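Long-range contact in Non-sulfated chondroitin lyase E66 (Autographa californica nucleopolyhedrovirus, PDB 3VSN), which acts as a chondroitin lyase of the virus envelope, essential for oral infectivity, and may digest the chondroitin sulfate barrier of the host midgut: residues A[340-345]-A[410-415]. Residues are numbered along the deposited sequence; the frame is centred on the assembly and turned at random.
Sequences VGVTNR and FRPTIG
Two successive backbone carbonyls, those of Asn344 and Arg345, meet the guanidinium of Arg411 in quite different ways. The oxygen of Arg345 lies over one face of the group, 3.2 Å from CZ of Arg411, a position that leaves both terminal nitrogens badly angled for a hydrogen bond. Asn344 O instead takes an N-H at the edge: NH1 of Arg411 donates to it at 2.9 Å, in the carbonyl plane and on a lone pair, although the oxygen sits 29° out of the guanidinium plane. A bend at chi2 (-70°) turns the arginine chain back to these carbonyls, while NE is held by a salt bridge to Asp248. Two oxygens and a carboxylate would be expected to stabilise its charge.

The other end of the contact is close backbone packing. Gly415 O accepts from Asn344 N (3.2 Å) and takes a second hydrogen bond from a water that also reaches Thr343 OG1; Thr343 CA adds a CA-H...O contact to Gly415 O at 3.4 Å. Thr343 OG1, placed anti to the backbone N by chi1 of 172°, accepts from Arg345 N at 3.2 Å, closing an ST turn. In the fold, the turn belongs to the loop between strands 335-340 and 349-351, and it packs against the start of strand 414-421, at the margin of a large antiparallel sheet, where Thr413 and Ile414 form a classic beta bulge opposite Lys433. Between the two polar ends, Pro412 CG meets Val342 CG1 at 3.5 Å and lies equally near Thr343 O, the two side chains running alongside one another but in opposite senses. Val342 also touches Val430 and Ala432 of strand 426-434, which pairs with 414-421. The Arg411 side chain lies about 10 Å from those of catalytic He246 and Glu350, which is important for activity.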
ATOM      1  N   VAL A 340       9.110   1.714   4.692  1.00 11.98           N
ATOM      2  CA  VAL A 340       8.733   0.629   5.597  1.00 12.15           C
ATOM      3  C   VAL A 340       9.948   0.302   6.460  1.00 12.28           C
ATOM      4  O   VAL A 340      11.009  -0.059   5.942  1.00 12.55           O
ATOM      5  CB  VAL A 340       8.244  -0.623   4.834  1.00 12.29           C
ATOM      6  CG1 VAL A 340       8.000  -1.787   5.790  1.00 12.05           C
ATOM      7  CG2 VAL A 340       6.981  -0.305   4.039  1.00 12.24           C
ATOM      8  N   GLY A 341       9.790   0.456   7.773  1.00 12.38           N
ATOM      9  CA  GLY A 341      10.849   0.164   8.727  1.00 12.45           C
ATOM     10  C   GLY A 341      10.915  -1.319   9.037  1.00 12.54           C
ATOM     11  O   GLY A 341      10.343  -2.146   8.317  1.00 12.69           O
ATOM     12  N   VAL A 342      11.622  -1.658  10.108  1.00 12.60           N
ATOM     13  CA  VAL A 342      11.845  -3.049  10.477  1.00 12.88           C
ATOM     14  C   VAL A 342      11.616  -3.210  11.980  1.00 13.05           C
ATOM     15  O   VAL A 342      12.147  -2.438  12.785  1.00 13.02           O
ATOM     16  CB  VAL A 342      13.278  -3.510  10.090  1.00 12.88           C
ATOM     17  CG1 VAL A 342      13.457  -5.005  10.305  1.00 12.90           C
ATOM     18  CG2 VAL A 342      13.598  -3.167   8.640  1.00 12.75           C
ATOM     19  N   THR A 343      10.800  -4.192  12.350  1.00 13.36           N
ATOM     20  CA  THR A 343      10.651  -4.591  13.750  1.00 13.72           C
ATOM     21  C   THR A 343      10.729  -6.111  13.835  1.00 14.03           C
ATOM     22  O   THR A 343      10.240  -6.811  12.949  1.00 13.85           O
ATOM     23  CB  THR A 343       9.333  -4.076  14.393  1.00 13.69           C
ATOM     24  OG1 THR A 343       9.170  -4.659  15.696  1.00 13.56           O
ATOM     25  CG2 THR A 343       8.107  -4.425  13.532  1.00 13.54           C
ATOM     26  N   ASN A 344      11.353  -6.620  14.895  1.00 14.77           N
ATOM     27  CA  ASN A 344      11.386  -8.065  15.145  1.00 15.49           C
ATOM     28  C   ASN A 344       9.989  -8.692  15.293  1.00 15.47           C
ATOM     29  O   ASN A 344       9.840  -9.910  15.175  1.00 15.53           O
ATOM     30  CB  ASN A 344      12.237  -8.376  16.379  1.00 16.70           C
ATOM     31  CG  ASN A 344      11.807  -7.582  17.597  1.00 17.40           C
ATOM     32  OD1 ASN A 344      12.447  -6.597  17.962  1.00 18.96           O
ATOM     33  ND2 ASN A 344      10.709  -7.990  18.217  1.00 17.87           N
ATOM     34  N   ARG A 345       8.978  -7.861  15.543  1.00 15.28           N
ATOM     35  CA  ARG A 345       7.583  -8.317  15.672  1.00 15.27           C
ATOM     36  C   ARG A 345       6.902  -8.685  14.348  1.00 14.89           C
ATOM     37  O   ARG A 345       5.900  -9.406  14.345  1.00 15.12           O
ATOM     38  CB  ARG A 345       6.734  -7.253  16.368  1.00 15.55           C
ATOM     39  CG  ARG A 345       7.002  -7.085  17.855  1.00 16.01           C
ATOM     40  CD  ARG A 345       5.956  -6.168  18.478  1.00 16.23           C
ATOM     41  NE  ARG A 345       5.944  -4.855  17.837  1.00 16.35           N
ATOM     42  CZ  ARG A 345       6.679  -3.820  18.230  1.00 16.58           C
ATOM     43  NH1 ARG A 345       7.491  -3.929  19.276  1.00 16.71           N
ATOM     44  NH2 ARG A 345       6.602  -2.671  17.574  1.00 16.61           N
ATOM     45  N   PHE A 410       9.407 -14.099   6.803  1.00 18.13           N
ATOM     46  CA  PHE A 410      10.683 -14.119   7.508  1.00 17.48           C
ATOM     47  C   PHE A 410      10.805 -12.936   8.457  1.00 16.90           C
ATOM     48  O   PHE A 410      10.616 -11.785   8.050  1.00 16.36           O
ATOM     49  CB  PHE A 410      11.843 -14.115   6.497  1.00 17.43           C
ATOM     50  CG  PHE A 410      11.775 -15.236   5.499  1.00 17.88           C
ATOM     51  CD1 PHE A 410      12.451 -16.429   5.730  1.00 18.03           C
ATOM     52  CD2 PHE A 410      11.012 -15.113   4.341  1.00 17.81           C
ATOM     53  CE1 PHE A 410      12.376 -17.474   4.820  1.00 18.11           C
ATOM     54  CE2 PHE A 410      10.927 -16.156   3.429  1.00 18.17           C
ATOM     55  CZ  PHE A 410      11.613 -17.336   3.667  1.00 18.06           C
ATOM     56  N   ARG A 411      11.106 -13.233   9.721  1.00 16.68           N
ATOM     57  CA  ARG A 411      11.383 -12.209  10.730  1.00 16.52           C
ATOM     58  C   ARG A 411      12.843 -11.785  10.639  1.00 16.00           C
ATOM     59  O   ARG A 411      13.706 -12.616  10.354  1.00 15.72           O
ATOM     60  CB  ARG A 411      11.116 -12.732  12.149  1.00 17.18           C
ATOM     61  CG  ARG A 411       9.677 -13.119  12.450  1.00 17.75           C
ATOM     62  CD  ARG A 411       8.751 -11.915  12.521  1.00 18.21           C
ATOM     63  NE  ARG A 411       7.422 -12.318  12.967  1.00 18.83           N
ATOM     64  CZ  ARG A 411       7.038 -12.372  14.239  1.00 19.21           C
ATOM     65  NH1 ARG A 411       7.877 -12.034  15.215  1.00 19.06           N
ATOM     66  NH2 ARG A 411       5.806 -12.763  14.536  1.00 19.37           N
ATOM     67  N   PRO A 412      13.128 -10.493  10.891  1.00 15.46           N
ATOM     68  CA  PRO A 412      14.513 -10.033  10.885  1.00 15.23           C
ATOM     69  C   PRO A 412      15.237 -10.472  12.159  1.00 15.30           C
ATOM     70  O   PRO A 412      14.608 -10.597  13.208  1.00 15.28           O
ATOM     71  CB  PRO A 412      14.365  -8.511  10.855  1.00 15.09           C
ATOM     72  CG  PRO A 412      13.083  -8.254  11.583  1.00 15.07           C
ATOM     73  CD  PRO A 412      12.184  -9.405  11.225  1.00 15.26           C
ATOM     74  N   THR A 413      16.543 -10.711  12.059  1.00 15.27           N
ATOM     75  CA  THR A 413      17.363 -11.027  13.235  1.00 15.22           C
ATOM     76  C   THR A 413      17.364  -9.841  14.203  1.00 14.76           C
ATOM     77  O   THR A 413      17.211 -10.017  15.412  1.00 14.61           O
ATOM     78  CB  THR A 413      18.810 -11.371  12.835  1.00 15.78           C
ATOM     79  OG1 THR A 413      18.799 -12.455  11.901  1.00 16.51           O
ATOM     80  CG2 THR A 413      19.644 -11.766  14.062  1.00 16.07           C
ATOM     81  N   ILE A 414      17.548  -8.642  13.652  1.00 13.98           N
ATOM     82  CA  ILE A 414      17.405  -7.399  14.399  1.00 13.52           C
ATOM     83  C   ILE A 414      16.398  -6.511  13.664  1.00 13.08           C
ATOM     84  O   ILE A 414      16.439  -6.400  12.437  1.00 12.62           O
ATOM     85  CB  ILE A 414      18.752  -6.649  14.540  1.00 13.61           C
ATOM     86  CG1 ILE A 414      19.757  -7.490  15.345  1.00 13.81           C
ATOM     87  CG2 ILE A 414      18.554  -5.273  15.179  1.00 13.50           C
ATOM     88  CD1 ILE A 414      21.165  -6.926  15.368  1.00 13.86           C
ATOM     89  N   GLY A 415      15.489  -5.906  14.422  1.00 12.69           N
ATOM     90  CA  GLY A 415      14.559  -4.921  13.883  1.00 12.70           C
ATOM     91  C   GLY A 415      14.173  -3.923  14.954  1.00 12.73           C
ATOM     92  O   GLY A 415      13.343  -4.222  15.810  1.00 12.71           O
TER
HETATM   93  O   HOH W   1      10.945  -3.457  17.330  1.00 15.68           O